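Local coordinates for nodulation protein S (Bradyrhizobium sp., PDB 3OFK) that probably uses S-adenosyl-L-methionine to N-methylate an intermediate in the synthesis of Nod factor, the lipochitooligosaccharide signal of nodulation, at residues 123-128 / 161-166; 154-159 / 168-173; 105-110 / 134-139. All coordinates share one frame; numbering follows the deposited sequence.

Contact 1 of 3, residues 123-128 / 161-166. With SAH (S-adenosyl-L-homocysteine), chain E.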
loop_
_atom_site.group_PDB
_atom_site.type_symbol
_atom_site.label_atom_id
_atom_site.label_comp_id
_atom_site.label_asym_id
_atom_site.label_seq_id
_atom_site.Cartn_x
_atom_site.Cartn_y
_atom_site.Cartn_z
ATOM N N VAL A 123 -3.465 1.302 2.633
ATOM C CA VAL A 123 -4.413 1.898 1.681
ATOM C C VAL A 123 -5.810 1.248 1.690
ATOM O O VAL A 123 -6.810 1.968 1.628
ATOM C CB VAL A 123 -3.843 1.883 0.251
ATOM C CG1 VAL A 123 -3.500 0.460 -0.165
ATOM C CG2 VAL A 123 -4.846 2.454 -0.686
ATOM N N LEU A 124 -5.898 -0.080 1.787
ATOM C CA LEU A 124 -7.199 -0.752 1.567
ATOM C C LEU A 124 -8.259 -0.419 2.621
ATOM O O LEU A 124 -9.452 -0.468 2.321
ATOM C CB LEU A 124 -7.071 -2.261 1.374
ATOM C CG LEU A 124 -6.311 -2.836 0.174
ATOM C CD1 LEU A 124 -6.269 -4.399 0.270
ATOM C CD2 LEU A 124 -6.931 -2.415 -1.145
ATOM N N TYR A 125 -7.855 0.021 3.811
ATOM C CA TYR A 125 -8.856 0.447 4.792
ATOM C C TYR A 125 -9.563 1.774 4.477
ATOM O O TYR A 125 -10.550 2.120 5.130
ATOM C CB TYR A 125 -8.292 0.485 6.209
ATOM C CG TYR A 125 -6.994 1.236 6.427
ATOM C CD1 TYR A 125 -6.957 2.622 6.537
ATOM C CD2 TYR A 125 -5.796 0.537 6.583
ATOM C CE1 TYR A 125 -5.742 3.295 6.776
ATOM C CE2 TYR A 125 -4.602 1.197 6.817
ATOM C CZ TYR A 125 -4.582 2.558 6.911
ATOM O OH TYR A 125 -3.375 3.162 7.163
ATOM N N TYR A 126 -9.093 2.525 3.483
ATOM C CA TYR A 126 -9.840 3.730 3.099
ATOM C C TYR A 126 -11.120 3.395 2.319
ATOM O O TYR A 126 -11.963 4.233 2.102
ATOM C CB TYR A 126 -8.955 4.689 2.292
ATOM C CG TYR A 126 -7.866 5.307 3.136
ATOM C CD1 TYR A 126 -8.170 6.236 4.129
ATOM C CD2 TYR A 126 -6.544 4.956 2.958
ATOM C CE1 TYR A 126 -7.171 6.805 4.929
ATOM C CE2 TYR A 126 -5.554 5.497 3.756
ATOM C CZ TYR A 126 -5.874 6.418 4.729
ATOM O OH TYR A 126 -4.860 6.925 5.481
ATOM N N LEU A 127 -11.275 2.170 1.888
ATOM C CA LEU A 127 -12.488 1.816 1.154
ATOM C C LEU A 127 -13.675 1.789 2.136
ATOM O O LEU A 127 -13.493 1.630 3.341
ATOM C CB LEU A 127 -12.301 0.480 0.449
ATOM C CG LEU A 127 -11.265 0.522 -0.675
ATOM C CD1 LEU A 127 -10.868 -0.916 -1.015
ATOM C CD2 LEU A 127 -11.799 1.276 -1.897
ATOM N N GLU A 128 -14.887 1.966 1.616
ATOM C CA GLU A 128 -16.071 2.130 2.459
ATOM C C GLU A 128 -16.621 0.872 3.123
ATOM O O GLU A 128 -17.220 0.958 4.192
ATOM C CB GLU A 128 -17.216 2.745 1.646
ATOM C CG GLU A 128 -16.910 4.123 1.135
ATOM C CD GLU A 128 -18.040 4.649 0.280
ATOM O OE1 GLU A 128 -18.026 4.404 -0.949
ATOM O OE2 GLU A 128 -18.948 5.294 0.852
ATOM N N ARG A 161 -10.405 -0.031 13.130
ATOM C CA ARG A 161 -11.750 0.251 13.614
ATOM C C ARG A 161 -11.772 1.477 14.530
ATOM O O ARG A 161 -12.723 2.261 14.493
ATOM C CB ARG A 161 -12.342 -0.964 14.327
ATOM C CG ARG A 161 -12.850 -2.070 13.393
ATOM C CD ARG A 161 -13.763 -3.055 14.156
ATOM N NE ARG A 161 -13.203 -3.436 15.468
ATOM C CZ ARG A 161 -12.349 -4.445 15.690
ATOM N NH1 ARG A 161 -11.934 -5.229 14.694
ATOM N NH2 ARG A 161 -11.908 -4.676 16.925
ATOM N N ARG A 162 -10.718 1.645 15.328
ATOM C CA ARG A 162 -10.545 2.842 16.142
ATOM C C ARG A 162 -10.383 4.067 15.243
ATOM O O ARG A 162 -10.799 5.167 15.610
ATOM C CB ARG A 162 -9.337 2.693 17.082
ATOM C CG ARG A 162 -9.520 3.359 18.436
ATOM C CD ARG A 162 -8.380 3.057 19.420
ATOM N NE ARG A 162 -7.034 3.118 18.826
ATOM C CZ ARG A 162 -6.286 2.060 18.490
ATOM N NH1 ARG A 162 -6.724 0.814 18.676
ATOM N NH2 ARG A 162 -5.082 2.246 17.956
ATOM N N TRP A 163 -9.801 3.875 14.056
ATOM C CA TRP A 163 -9.665 4.973 13.098
ATOM C C TRP A 163 -10.942 5.274 12.300
ATOM O O TRP A 163 -10.920 6.126 11.421
ATOM C CB TRP A 163 -8.511 4.713 12.121
ATOM C CG TRP A 163 -7.138 4.794 12.728
ATOM C CD1 TRP A 163 -6.778 5.369 13.925
ATOM C CD2 TRP A 163 -5.929 4.323 12.132
ATOM N NE1 TRP A 163 -5.416 5.254 14.107
ATOM C CE2 TRP A 163 -4.875 4.621 13.017
ATOM C CE3 TRP A 163 -5.640 3.650 10.932
ATOM C CZ2 TRP A 163 -3.554 4.271 12.750
ATOM C CZ3 TRP A 163 -4.326 3.307 10.667
ATOM C CH2 TRP A 163 -3.297 3.615 11.579
ATOM N N GLY A 164 -12.037 4.579 12.598
ATOM C CA GLY A 164 -13.295 4.757 11.879
ATOM C C GLY A 164 -13.456 3.890 10.639
ATOM O O GLY A 164 -14.463 3.995 9.940
ATOM N N HIS A 165 -12.477 3.036 10.350
ATOM C CA HIS A 165 -12.546 2.195 9.152
ATOM C C HIS A 165 -13.159 0.845 9.467
ATOM O O HIS A 165 -13.505 0.553 10.620
ATOM C CB HIS A 165 -11.169 2.071 8.489
ATOM C CG HIS A 165 -10.515 3.392 8.221
ATOM N ND1 HIS A 165 -11.106 4.381 7.461
ATOM C CD2 HIS A 165 -9.322 3.893 8.630
ATOM C CE1 HIS A 165 -10.310 5.436 7.422
ATOM N NE2 HIS A 165 -9.215 5.161 8.111
ATOM N N VAL A 166 -13.358 0.027 8.439
ATOM C CA VAL A 166 -14.114 -1.222 8.616
ATOM C C VAL A 166 -13.233 -2.441 8.988
ATOM O O VAL A 166 -13.616 -3.262 9.844
ATOM C CB VAL A 166 -14.999 -1.552 7.362
ATOM C CG1 VAL A 166 -15.752 -2.859 7.589
ATOM C CG2 VAL A 166 -15.996 -0.430 7.081
HETATM N N SAH E . 1.720 2.725 0.427
HETATM C CA SAH E . 2.418 3.858 1.024
HETATM C CB SAH E . 1.444 5.015 1.233
HETATM C CG SAH E . 0.311 4.861 2.235
HETATM S SD SAH E . -0.645 6.386 2.554
HETATM C C SAH E . 3.136 3.524 2.342
HETATM O O SAH E . 2.900 2.477 2.950
HETATM O OXT SAH E . 3.964 4.300 2.814
HETATM C "C5'" SAH E . -2.106 5.889 1.584
HETATM C "C4'" SAH E . -2.165 6.286 0.122
HETATM O "O4'" SAH E . -3.246 5.586 -0.492
HETATM C "C3'" SAH E . -2.402 7.777 -0.116
HETATM O "O3'" SAH E . -1.535 8.245 -1.158
HETATM C "C2'" SAH E . -3.877 7.821 -0.545
HETATM O "O2'" SAH E . -4.157 8.909 -1.392
HETATM C "C1'" SAH E . -3.999 6.506 -1.264
HETATM N N9 SAH E . -5.353 5.940 -1.463
HETATM C C8 SAH E . -6.397 5.933 -0.574
HETATM N N7 SAH E . -7.427 5.269 -1.142
HETATM C C5 SAH E . -7.064 4.849 -2.366
HETATM C C6 SAH E . -7.765 4.086 -3.300
HETATM N N6 SAH E . -9.062 3.757 -3.044
HETATM N N1 SAH E . -7.140 3.785 -4.485
HETATM C C2 SAH E . -5.827 4.189 -4.701
HETATM N N3 SAH E . -5.136 4.921 -3.740
HETATM C C4 SAH E . -5.744 5.232 -2.573
HETATM O O HOH W 1 -12.513 0.319 5.652
HETATM O O HOH W 2 -13.343 3.806 5.575
#

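Contact 2 of 3, residues 154-159 / 168-173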
loop_
_atom_site.group_PDB
_atom_site.type_symbol
_atom_site.label_atom_id
_atom_site.label_comp_id
_atom_site.label_asym_id
_atom_site.label_seq_id
_atom_site.Cartn_x
_atom_site.Cartn_y
_atom_site.Cartn_z
ATOM N N SER A 154 -0.787 -3.620 6.617
ATOM C CA SER A 154 -1.835 -2.801 7.176
ATOM C C SER A 154 -1.784 -2.749 8.714
ATOM O O SER A 154 -1.349 -3.694 9.374
ATOM C CB SER A 154 -3.187 -3.323 6.703
ATOM O OG SER A 154 -4.298 -2.641 7.294
ATOM N N ALA A 155 -2.170 -1.602 9.255
ATOM C CA ALA A 155 -2.583 -1.487 10.626
ATOM C C ALA A 155 -3.574 -2.614 10.909
ATOM O O ALA A 155 -4.276 -3.051 10.014
ATOM C CB ALA A 155 -3.216 -0.153 10.845
ATOM N N ARG A 156 -3.589 -3.107 12.140
ATOM C CA ARG A 156 -4.484 -4.200 12.499
ATOM C C ARG A 156 -5.949 -3.784 12.493
ATOM O O ARG A 156 -6.263 -2.593 12.541
ATOM C CB ARG A 156 -4.116 -4.765 13.858
ATOM C CG ARG A 156 -2.872 -5.642 13.804
ATOM C CD ARG A 156 -2.483 -6.162 15.179
ATOM N NE ARG A 156 -1.247 -6.950 15.149
ATOM C CZ ARG A 156 -1.140 -8.210 14.713
ATOM N NH1 ARG A 156 -2.190 -8.882 14.252
ATOM N NH2 ARG A 156 0.037 -8.811 14.739
ATOM N N ASP A 157 -6.826 -4.794 12.448
ATOM C CA ASP A 157 -8.287 -4.612 12.493
ATOM C C ASP A 157 -8.754 -3.620 13.578
ATOM O O ASP A 157 -9.503 -2.653 13.276
ATOM C CB ASP A 157 -8.978 -5.974 12.738
ATOM C CG ASP A 157 -9.014 -6.864 11.497
ATOM O OD1 ASP A 157 -8.648 -6.389 10.409
ATOM O OD2 ASP A 157 -9.429 -8.060 11.613
ATOM N N ALA A 158 -8.332 -3.884 14.824
ATOM C CA ALA A 158 -8.709 -3.084 15.985
ATOM C C ALA A 158 -8.285 -1.644 15.808
ATOM O O ALA A 158 -9.041 -0.728 16.112
ATOM C CB ALA A 158 -8.061 -3.638 17.236
ATOM N N THR A 159 -7.055 -1.446 15.354
ATOM C CA THR A 159 -6.537 -0.095 15.128
ATOM C C THR A 159 -7.355 0.584 14.044
ATOM O O THR A 159 -7.728 1.745 14.176
ATOM C CB THR A 159 -5.064 -0.096 14.678
ATOM O OG1 THR A 159 -4.208 -0.427 15.784
ATOM C CG2 THR A 159 -4.678 1.295 14.121
ATOM N N GLY A 168 -8.827 -4.136 8.824
ATOM C CA GLY A 168 -7.395 -3.979 8.605
ATOM C C GLY A 168 -6.709 -5.295 8.258
ATOM O O GLY A 168 -7.282 -6.128 7.530
ATOM N N ALA A 169 -5.499 -5.487 8.799
ATOM C CA ALA A 169 -4.585 -6.548 8.362
ATOM C C ALA A 169 -5.209 -7.940 8.373
ATOM O O ALA A 169 -5.194 -8.646 7.351
ATOM C CB ALA A 169 -3.291 -6.527 9.210
ATOM N N GLU A 170 -5.780 -8.320 9.511
ATOM C CA GLU A 170 -6.140 -9.718 9.727
ATOM C C GLU A 170 -7.277 -10.098 8.789
ATOM O O GLU A 170 -7.251 -11.160 8.160
ATOM C CB GLU A 170 -6.518 -10.009 11.188
ATOM C CG GLU A 170 -5.416 -9.731 12.205
ATOM C CD GLU A 170 -5.470 -8.309 12.763
ATOM O OE1 GLU A 170 -5.701 -7.381 11.964
ATOM O OE2 GLU A 170 -5.296 -8.128 13.993
ATOM N N THR A 171 -8.235 -9.186 8.661
ATOM C CA THR A 171 -9.370 -9.381 7.795
ATOM C C THR A 171 -8.962 -9.506 6.329
ATOM O O THR A 171 -9.379 -10.454 5.646
ATOM C CB THR A 171 -10.445 -8.286 8.056
ATOM O OG1 THR A 171 -10.946 -8.454 9.395
ATOM C CG2 THR A 171 -11.582 -8.433 7.107
ATOM N N VAL A 172 -8.131 -8.579 5.851
ATOM C CA VAL A 172 -7.651 -8.652 4.478
ATOM C C VAL A 172 -6.781 -9.891 4.216
ATOM O O VAL A 172 -6.947 -10.556 3.195
ATOM C CB VAL A 172 -6.914 -7.379 4.073
ATOM C CG1 VAL A 172 -6.278 -7.544 2.708
ATOM C CG2 VAL A 172 -7.878 -6.171 4.086
ATOM N N ILE A 173 -5.869 -10.215 5.131
ATOM C CA ILE A 173 -5.034 -11.411 4.982
ATOM C C ILE A 173 -5.922 -12.630 4.762
ATOM O O ILE A 173 -5.635 -13.475 3.902
ATOM C CB ILE A 173 -4.077 -11.588 6.196
ATOM C CG1 ILE A 173 -2.921 -10.574 6.117
ATOM C CG2 ILE A 173 -3.497 -12.990 6.240
ATOM C CD1 ILE A 173 -2.096 -10.476 7.357
HETATM O O HOH W 3 -6.816 -6.279 15.639
#

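Contact 3 of 3, residues 105-110 / 134-139. With SAH (S-adenosyl-L-homocysteine), chain E.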
loop_
_atom_site.group_PDB
_atom_site.type_symbol
_atom_site.label_atom_id
_atom_site.label_comp_id
_atom_site.label_asym_id
_atom_site.label_seq_id
_atom_site.Cartn_x
_atom_site.Cartn_y
_atom_site.Cartn_z
ATOM N N ASP A 105 -8.631 5.375 -8.538
ATOM C CA ASP A 105 -8.987 4.544 -7.438
ATOM C C ASP A 105 -8.659 3.099 -7.851
ATOM O O ASP A 105 -8.823 2.706 -9.021
ATOM C CB ASP A 105 -10.486 4.723 -7.193
ATOM C CG ASP A 105 -10.946 4.116 -5.896
ATOM O OD1 ASP A 105 -10.482 3.013 -5.530
ATOM O OD2 ASP A 105 -11.779 4.766 -5.253
ATOM N N ILE A 106 -8.179 2.294 -6.909
ATOM C CA ILE A 106 -7.889 0.882 -7.225
ATOM C C ILE A 106 -9.173 0.159 -7.711
ATOM O O ILE A 106 -9.105 -0.754 -8.544
ATOM C CB ILE A 106 -7.198 0.162 -6.042
ATOM C CG1 ILE A 106 -6.907 -1.316 -6.388
ATOM C CG2 ILE A 106 -7.997 0.290 -4.753
ATOM C CD1 ILE A 106 -6.071 -1.508 -7.644
ATOM N N LEU A 107 -10.335 0.604 -7.217
ATOM C CA LEU A 107 -11.648 0.101 -7.657
ATOM C C LEU A 107 -11.925 0.337 -9.115
ATOM O O LEU A 107 -12.713 -0.395 -9.713
ATOM C CB LEU A 107 -12.786 0.762 -6.863
ATOM C CG LEU A 107 -13.031 0.249 -5.442
ATOM C CD1 LEU A 107 -14.211 1.006 -4.867
ATOM C CD2 LEU A 107 -13.294 -1.254 -5.420
ATOM N N GLN A 108 -11.322 1.369 -9.690
ATOM C CA GLN A 108 -11.594 1.727 -11.074
ATOM C C GLN A 108 -10.459 1.419 -12.019
ATOM O O GLN A 108 -10.619 1.560 -13.221
ATOM C CB GLN A 108 -11.960 3.198 -11.167
ATOM C CG GLN A 108 -13.453 3.466 -10.949
ATOM C CD GLN A 108 -13.945 4.538 -11.879
ATOM O OE1 GLN A 108 -13.694 5.726 -11.652
ATOM N NE2 GLN A 108 -14.630 4.131 -12.963
ATOM N N PHE A 109 -9.316 1.001 -11.481
ATOM C CA PHE A 109 -8.131 0.761 -12.288
ATOM C C PHE A 109 -8.319 -0.526 -13.059
ATOM O O PHE A 109 -8.550 -1.592 -12.474
ATOM C CB PHE A 109 -6.892 0.659 -11.389
ATOM C CG PHE A 109 -5.586 0.573 -12.147
ATOM C CD1 PHE A 109 -5.256 1.512 -13.109
ATOM C CD2 PHE A 109 -4.673 -0.415 -11.863
ATOM C CE1 PHE A 109 -4.032 1.449 -13.786
ATOM C CE2 PHE A 109 -3.455 -0.477 -12.532
ATOM C CZ PHE A 109 -3.141 0.446 -13.497
ATOM N N SER A 110 -8.256 -0.428 -14.382
ATOM C CA SER A 110 -8.260 -1.618 -15.223
ATOM C C SER A 110 -7.120 -1.503 -16.222
ATOM O O SER A 110 -7.032 -0.534 -16.993
ATOM C CB SER A 110 -9.601 -1.784 -15.938
ATOM O OG SER A 110 -9.886 -0.635 -16.711
ATOM N N ARG A 134 -13.114 -6.610 -1.263
ATOM C CA ARG A 134 -13.119 -7.809 -2.094
ATOM C C ARG A 134 -12.962 -7.458 -3.571
ATOM O O ARG A 134 -12.210 -8.117 -4.285
ATOM C CB ARG A 134 -14.433 -8.580 -1.920
ATOM C CG ARG A 134 -14.606 -9.200 -0.552
ATOM C CD ARG A 134 -15.571 -10.384 -0.569
ATOM N NE ARG A 134 -15.082 -11.429 0.337
ATOM C CZ ARG A 134 -15.225 -11.414 1.667
ATOM N NH1 ARG A 134 -14.720 -12.408 2.393
ATOM N NH2 ARG A 134 -15.867 -10.410 2.277
ATOM N N THR A 135 -13.717 -6.472 -4.051
ATOM C CA THR A 135 -13.610 -6.068 -5.446
ATOM C C THR A 135 -12.162 -5.634 -5.755
ATOM O O THR A 135 -11.566 -6.077 -6.725
ATOM C CB THR A 135 -14.565 -4.911 -5.800
ATOM O OG1 THR A 135 -15.912 -5.396 -5.828
ATOM C CG2 THR A 135 -14.235 -4.338 -7.173
ATOM N N ALA A 136 -11.623 -4.753 -4.933
ATOM C CA ALA A 136 -10.232 -4.309 -5.089
ATOM C C ALA A 136 -9.233 -5.475 -5.000
ATOM O O ALA A 136 -8.275 -5.537 -5.737
ATOM C CB ALA A 136 -9.886 -3.274 -4.030
ATOM N N ILE A 137 -9.438 -6.374 -4.058
ATOM C CA ILE A 137 -8.588 -7.536 -3.945
ATOM C C ILE A 137 -8.692 -8.392 -5.198
ATOM O O ILE A 137 -7.667 -8.818 -5.695
ATOM C CB ILE A 137 -8.887 -8.335 -2.689
ATOM C CG1 ILE A 137 -8.444 -7.545 -1.504
ATOM C CG2 ILE A 137 -8.143 -9.671 -2.671
ATOM C CD1 ILE A 137 -8.970 -8.047 -0.248
ATOM N N ASP A 138 -9.895 -8.598 -5.744
ATOM C CA ASP A 138 -10.031 -9.450 -6.942
ATOM C C ASP A 138 -9.238 -8.821 -8.078
ATOM O O ASP A 138 -8.635 -9.515 -8.917
ATOM C CB ASP A 138 -11.509 -9.635 -7.374
ATOM C CG ASP A 138 -12.351 -10.409 -6.357
ATOM O OD1 ASP A 138 -11.779 -11.039 -5.454
ATOM O OD2 ASP A 138 -13.604 -10.377 -6.454
ATOM N N ASN A 139 -9.281 -7.496 -8.131
ATOM C CA ASN A 139 -8.615 -6.732 -9.185
ATOM C C ASN A 139 -7.104 -6.920 -9.090
ATOM O O ASN A 139 -6.429 -7.123 -10.094
ATOM C CB ASN A 139 -8.995 -5.245 -9.062
ATOM C CG ASN A 139 -8.619 -4.409 -10.313
ATOM O OD1 ASN A 139 -8.396 -4.932 -11.413
ATOM N ND2 ASN A 139 -8.559 -3.091 -10.128
HETATM N N SAH E . 1.720 2.725 0.427
HETATM C CA SAH E . 2.418 3.858 1.024
HETATM C CB SAH E . 1.444 5.015 1.233
HETATM C CG SAH E . 0.311 4.861 2.235
HETATM S SD SAH E . -0.645 6.386 2.554
HETATM C C SAH E . 3.136 3.524 2.342
HETATM O O SAH E . 2.900 2.477 2.950
HETATM O OXT SAH E . 3.964 4.300 2.814
HETATM C "C5'" SAH E . -2.106 5.889 1.584
HETATM C "C4'" SAH E . -2.165 6.286 0.122
HETATM O "O4'" SAH E . -3.246 5.586 -0.492
HETATM C "C3'" SAH E . -2.402 7.777 -0.116
HETATM O "O3'" SAH E . -1.535 8.245 -1.158
HETATM C "C2'" SAH E . -3.877 7.821 -0.545
HETATM O "O2'" SAH E . -4.157 8.909 -1.392
HETATM C "C1'" SAH E . -3.999 6.506 -1.264
HETATM N N9 SAH E . -5.353 5.940 -1.463
HETATM C C8 SAH E . -6.397 5.933 -0.574
HETATM N N7 SAH E . -7.427 5.269 -1.142
HETATM C C5 SAH E . -7.064 4.849 -2.366
HETATM C C6 SAH E . -7.765 4.086 -3.300
HETATM N N6 SAH E . -9.062 3.757 -3.044
HETATM N N1 SAH E . -7.140 3.785 -4.485
HETATM C C2 SAH E . -5.827 4.189 -4.701
HETATM N N3 SAH E . -5.136 4.921 -3.740
HETATM C C4 SAH E . -5.744 5.232 -2.573
#

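Contact 1 of 3, residues 123-128 / 161-166
Y125 meets W163 and H165 in an aromatic cluster that Y126 completes, built where the loop after strand 115-121 of this Rossmann-like methyltransferase faces the end of helix 157-162. W163 comes first along 161-166. Its six-membered ring lies obliquely to the Y125 phenol, with planes at 58° and the touching corner at W163 CZ3, 3.6 Å from Y125 OH. That hydroxyl is hydrogen-bonded to E122, while W163 NE1 has a weak bond to D194. G164 then ends the helix in a Schellman motif: its positive phi reverses the chain and brings the next side chain back toward the 3-10 turn 124-126. H165 meets both tyrosines, which lie against each other. H165 CD2 approaches Y125 CD1 at 3.4 Å, the two rings being inclined by 31°. On the other tyrosine, H165 CE1 lies 4.0 Å from Y126 CD1, again obliquely. Y125 can meet the imidazole because chi1 of 51° tucks CG between backbone N and carbonyl carbon. Two waters supply the polar link. One is bonded to H165 ND1 and donates to L127 O; the other donates to Y125 O and L127 O while accepting from V166 N, so three backbone groups share one solvent molecule. On its other flank the loop lines the cofactor pocket: V123 CG2 lies 3.5 Å from C4 of the SAH adenine, and Y126 CD2 is 3.7 Å from C8. The last contact in sequence is made by V166, whose CG2 rests 3.4 Å from E128 O.

Contact 2 of 3, residues 154-159 / 168-173
D157 lays its carboxylate across the first turn of helix 169-179, overlapping G168, E170 and T171. D157 OD1 accepts from G168 N, at the N-cap position, at 2.8 Å and on its anti side, and has a weaker bond from T171 N in the first turn. D157 OD2 takes the hydroxyl T171 OG1 at 2.7 Å, approached from above the carboxylate plane. Bonds to both oxygens restrict rotation of the group. E170 answers in the reverse direction: bent at chi2 (91°), it folds back so that E170 OE1 receives D157 N, the first N-H of helix 157-162, on its syn side, 2.9 Å away with a nearly straight 170° angle. This is reciprocal side-chain bonding at two helix N-termini, although D157 OD1 and E170 OE1 stand only 3.5 Å apart. The partial positive charge of the two helix ends would be expected to ease that proximity.

E170 OE2 makes a weak salt bridge to R156 NH1 at the edge of the guanidinium, the two planes being turned 68° apart, and also accepts from a water that is bound by A158 N. Closer to the sheet, A155 O accepts from A169 N at 3.0 Å and from S154 OG at 2.8 Å, the hydroxyl lying in the carbonyl plane on a lone pair. G168 lies close to this carbonyl, its CA making a CA-H...O contact with A155 O (3.5 Å).

The contact thus joins the C-terminal end of strand 148-155, in the Rossmann-like sheet, and the start of helix 157-162 to helix 169-179. Neighbouring strand 196-203 pairs with S154 and R156 through the backbone and packs through L198 against A169.

Contact 3 of 3, residues 105-110 / 134-139
N139 supplies the hydrogen bonds across this contact, both through ND2. One goes from N139 ND2 to I106 O at 2.9 Å, running nearly along the C=O axis; the other reaches F109 O at 2.8 Å with an N-H...O angle of 158°. Both acceptors lie close to the plane of the N139 amide, so its two N-H directions are spent on two backbone carbonyls of one turn, which fixes the rotation of the amide. N139 reaches from helix 130-142 toward the loop carbonyls of I106 and F109 because chi1 near -166° sets CG opposite the backbone N.

Apolar contacts lie beside this polar pair. I106 CG2 touches A136 CB at 4.1 Å, while the CD1 end of the same isoleucine slides past the N139 amide. L107 starts away from the helix, but its CD2 methyl turns back to T135 CG2 at 3.7 Å and also packs on A136 CB; the leucine and threonine side chains cross at about a right angle. L127 and M143 add further apolar cover, against L107 and I106 respectively.

Within 105-110, D105 OD1 accepts from L107 N in an Asx turn. The same D105 OD1 accepts from N6 of the SAH adenine at 3.0 Å, so the turn positions a ligand-binding carboxylate. Alongside, I106 N donates to adenine N1, also at 3.0 Å and with an angle of 158°, and I106 CG2 lies 3.6 Å from that N1.

An acidic side chain reading the exocyclic amine and the following backbone N-H reading N1 form the adenine-recognition loop characteristic of class I, Rossmann-like SAM-dependent methyltransferases; here helix 130-142 braces that loop from the side of I106 and L107.

The three contacts follow the carboxyl-terminal side of one mixed sheet, after strands 99-103, 115-121 and 148-155. Contacts 1 and 2 are neighbours, their centres about 9 Å apart; both use helix 157-162, and their segments alternate along the chain. Contact 3, centre to centre, lies about 16 Å from contact 1 and 18 Å from contact 2. Its segments also alternate with those of contact 1, but it closes before contact 2 opens. L124 and L127 on A136 join contacts 1 and 3; V172 on I137 joins contacts 2 and 3. Both contacts touching SAH anchor pocket loops: contact 3 to helix 130-142, contact 1 to the end of helix 157-162. The S154 side chain in contact 2 is about 9 Å from SAH.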